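Local coordinates for apical membrane antigen 1-like protein, soluble form (Toxoplasma gondii, PDB 3ZLE) that may play a part in host cell invasion by sporozoites, as a member of the apicomplexan AMA1 family linked to the moving junction, at residues G42-G47 / Q291-S296. Numbering follows the deposited sequence.
Sequences GYREVG and QSSPKS
R44 NH2 donates to the backbone O of P294 at 2.8 Å, a weak bond because its N-H...O angle is only 123°. The carbonyl oxygen sits at the edge of the guanidinium, near its plane. S293 covers one face of the same group: its CB stands 3.5 Å above the plane, over the centre. The hydroxyl of S293 lies farther back along the arginine, with OG 3.5 Å from R44 CD; it bonds instead to the backbone N of E290, within its own loop. The arginine bends at chi3 (43°), which lays the guanidinium against S293 CB. At the other nitrogen, R44 NH1 comes to 3.8 Å from P294 CD, and the two side chains cross at roughly a right angle. NH1 also bonds to the carbonyl O of D269, so the guanidinium meets carbonyls from two distant points of one long loop. K295 only grazes NH2 with its CG; its NZ forms a salt bridge to D39 of strand 38-40. Alongside backbone bonds of G42 with H289 and R44 with P287, these contacts pack the loop before strand 303-308 on hairpin 38-40/43-45, consistent with the domain II loop of AMA1 proteins lying against domain I.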
loop_
_atom_site.group_PDB
_atom_site.type_symbol
_atom_site.label_atom_id
_atom_site.label_comp_id
_atom_site.label_asym_id
_atom_site.label_seq_id
_atom_site.Cartn_x
_atom_site.Cartn_y
_atom_site.Cartn_z
ATOM N N GLY A 42 -19.679 -9.302 -12.160
ATOM C CA GLY A 42 -18.828 -9.361 -13.363
ATOM C C GLY A 42 -17.652 -8.378 -13.400
ATOM O O GLY A 42 -16.841 -8.432 -14.321
ATOM N N TYR A 43 -17.477 -7.548 -12.366
ATOM C CA TYR A 43 -16.330 -6.616 -12.377
ATOM C C TYR A 43 -15.289 -6.867 -11.297
ATOM O O TYR A 43 -15.638 -7.196 -10.155
ATOM C CB TYR A 43 -16.797 -5.185 -12.300
ATOM C CG TYR A 43 -17.731 -4.805 -13.386
ATOM C CD1 TYR A 43 -17.255 -4.280 -14.599
ATOM C CD2 TYR A 43 -19.100 -4.896 -13.192
ATOM C CE1 TYR A 43 -18.135 -3.860 -15.587
ATOM C CE2 TYR A 43 -19.994 -4.522 -14.187
ATOM C CZ TYR A 43 -19.514 -4.018 -15.385
ATOM O OH TYR A 43 -20.422 -3.619 -16.344
ATOM N N ARG A 44 -14.024 -6.598 -11.632
ATOM C CA ARG A 44 -12.945 -6.603 -10.623
ATOM C C ARG A 44 -13.123 -5.463 -9.603
ATOM O O ARG A 44 -13.517 -4.344 -9.954
ATOM C CB ARG A 44 -11.584 -6.517 -11.312
ATOM C CG ARG A 44 -11.562 -7.304 -12.593
ATOM C CD ARG A 44 -10.180 -7.846 -12.920
ATOM N NE ARG A 44 -9.525 -8.395 -11.750
ATOM C CZ ARG A 44 -8.206 -8.545 -11.647
ATOM N NH1 ARG A 44 -7.413 -8.211 -12.660
ATOM N NH2 ARG A 44 -7.697 -9.131 -10.584
ATOM N N GLU A 45 -12.995 -5.799 -8.329
ATOM C CA GLU A 45 -13.373 -4.878 -7.258
ATOM C C GLU A 45 -12.169 -4.764 -6.313
ATOM O O GLU A 45 -11.434 -5.764 -6.120
ATOM C CB GLU A 45 -14.619 -5.430 -6.550
ATOM C CG GLU A 45 -15.139 -4.613 -5.393
ATOM C CD GLU A 45 -16.388 -5.229 -4.777
ATOM O OE1 GLU A 45 -16.326 -6.416 -4.405
ATOM O OE2 GLU A 45 -17.435 -4.535 -4.676
ATOM N N VAL A 46 -11.844 -3.533 -5.892
ATOM C CA VAL A 46 -10.659 -3.301 -5.010
ATOM C C VAL A 46 -10.946 -3.949 -3.690
ATOM O O VAL A 46 -11.995 -3.714 -3.106
ATOM C CB VAL A 46 -10.390 -1.774 -4.765
ATOM C CG1 VAL A 46 -9.065 -1.547 -4.006
ATOM C CG2 VAL A 46 -10.352 -1.017 -6.088
ATOM N N GLY A 47 -9.994 -4.726 -3.161
ATOM C CA GLY A 47 -10.316 -5.644 -2.075
ATOM C C GLY A 47 -9.429 -5.735 -0.836
ATOM O O GLY A 47 -9.818 -6.350 0.132
ATOM N N GLN A 291 -12.269 -15.020 -16.148
ATOM C CA GLN A 291 -11.887 -16.254 -15.464
ATOM C C GLN A 291 -10.388 -16.295 -15.167
ATOM O O GLN A 291 -9.973 -16.780 -14.117
ATOM C CB GLN A 291 -12.318 -17.484 -16.276
ATOM C CG GLN A 291 -13.797 -17.845 -16.135
ATOM C CD GLN A 291 -14.733 -16.709 -16.538
ATOM O OE1 GLN A 291 -14.536 -16.059 -17.569
ATOM N NE2 GLN A 291 -15.755 -16.464 -15.721
ATOM N N SER A 292 -9.587 -15.693 -16.043
ATOM C CA SER A 292 -8.129 -15.676 -15.843
ATOM C C SER A 292 -7.550 -14.460 -15.057
ATOM O O SER A 292 -6.325 -14.274 -15.007
ATOM C CB SER A 292 -7.406 -15.843 -17.182
ATOM O OG SER A 292 -7.275 -14.607 -17.868
ATOM N N SER A 293 -8.420 -13.625 -14.488
ATOM C CA SER A 293 -7.961 -12.438 -13.738
ATOM C C SER A 293 -7.119 -12.854 -12.548
ATOM O O SER A 293 -7.588 -13.580 -11.679
ATOM C CB SER A 293 -9.148 -11.597 -13.265
ATOM O OG SER A 293 -9.814 -10.997 -14.366
ATOM N N PRO A 294 -5.876 -12.375 -12.489
ATOM C CA PRO A 294 -4.966 -12.781 -11.421
ATOM C C PRO A 294 -5.371 -12.220 -10.066
ATOM O O PRO A 294 -5.804 -11.068 -9.953
ATOM C CB PRO A 294 -3.602 -12.188 -11.847
ATOM C CG PRO A 294 -3.815 -11.529 -13.174
ATOM C CD PRO A 294 -5.301 -11.344 -13.358
ATOM N N LYS A 295 -5.135 -13.000 -9.035
ATOM C CA LYS A 295 -5.216 -12.495 -7.686
ATOM C C LYS A 295 -3.972 -12.884 -6.916
ATOM O O LYS A 295 -3.760 -14.041 -6.616
ATOM C CB LYS A 295 -6.474 -13.010 -7.012
ATOM C CG LYS A 295 -7.756 -12.530 -7.682
ATOM C CD LYS A 295 -8.958 -13.236 -7.076
ATOM C CE LYS A 295 -10.232 -12.448 -7.288
ATOM N NZ LYS A 295 -11.177 -13.180 -8.160
ATOM N N SER A 296 -3.091 -11.908 -6.698
ATOM C CA SER A 296 -1.897 -12.106 -5.880
ATOM C C SER A 296 -2.268 -12.615 -4.480
ATOM O O SER A 296 -1.508 -13.328 -3.864
ATOM C CB SER A 296 -1.149 -10.785 -5.761
ATOM O OG SER A 296 -1.964 -9.829 -5.079
#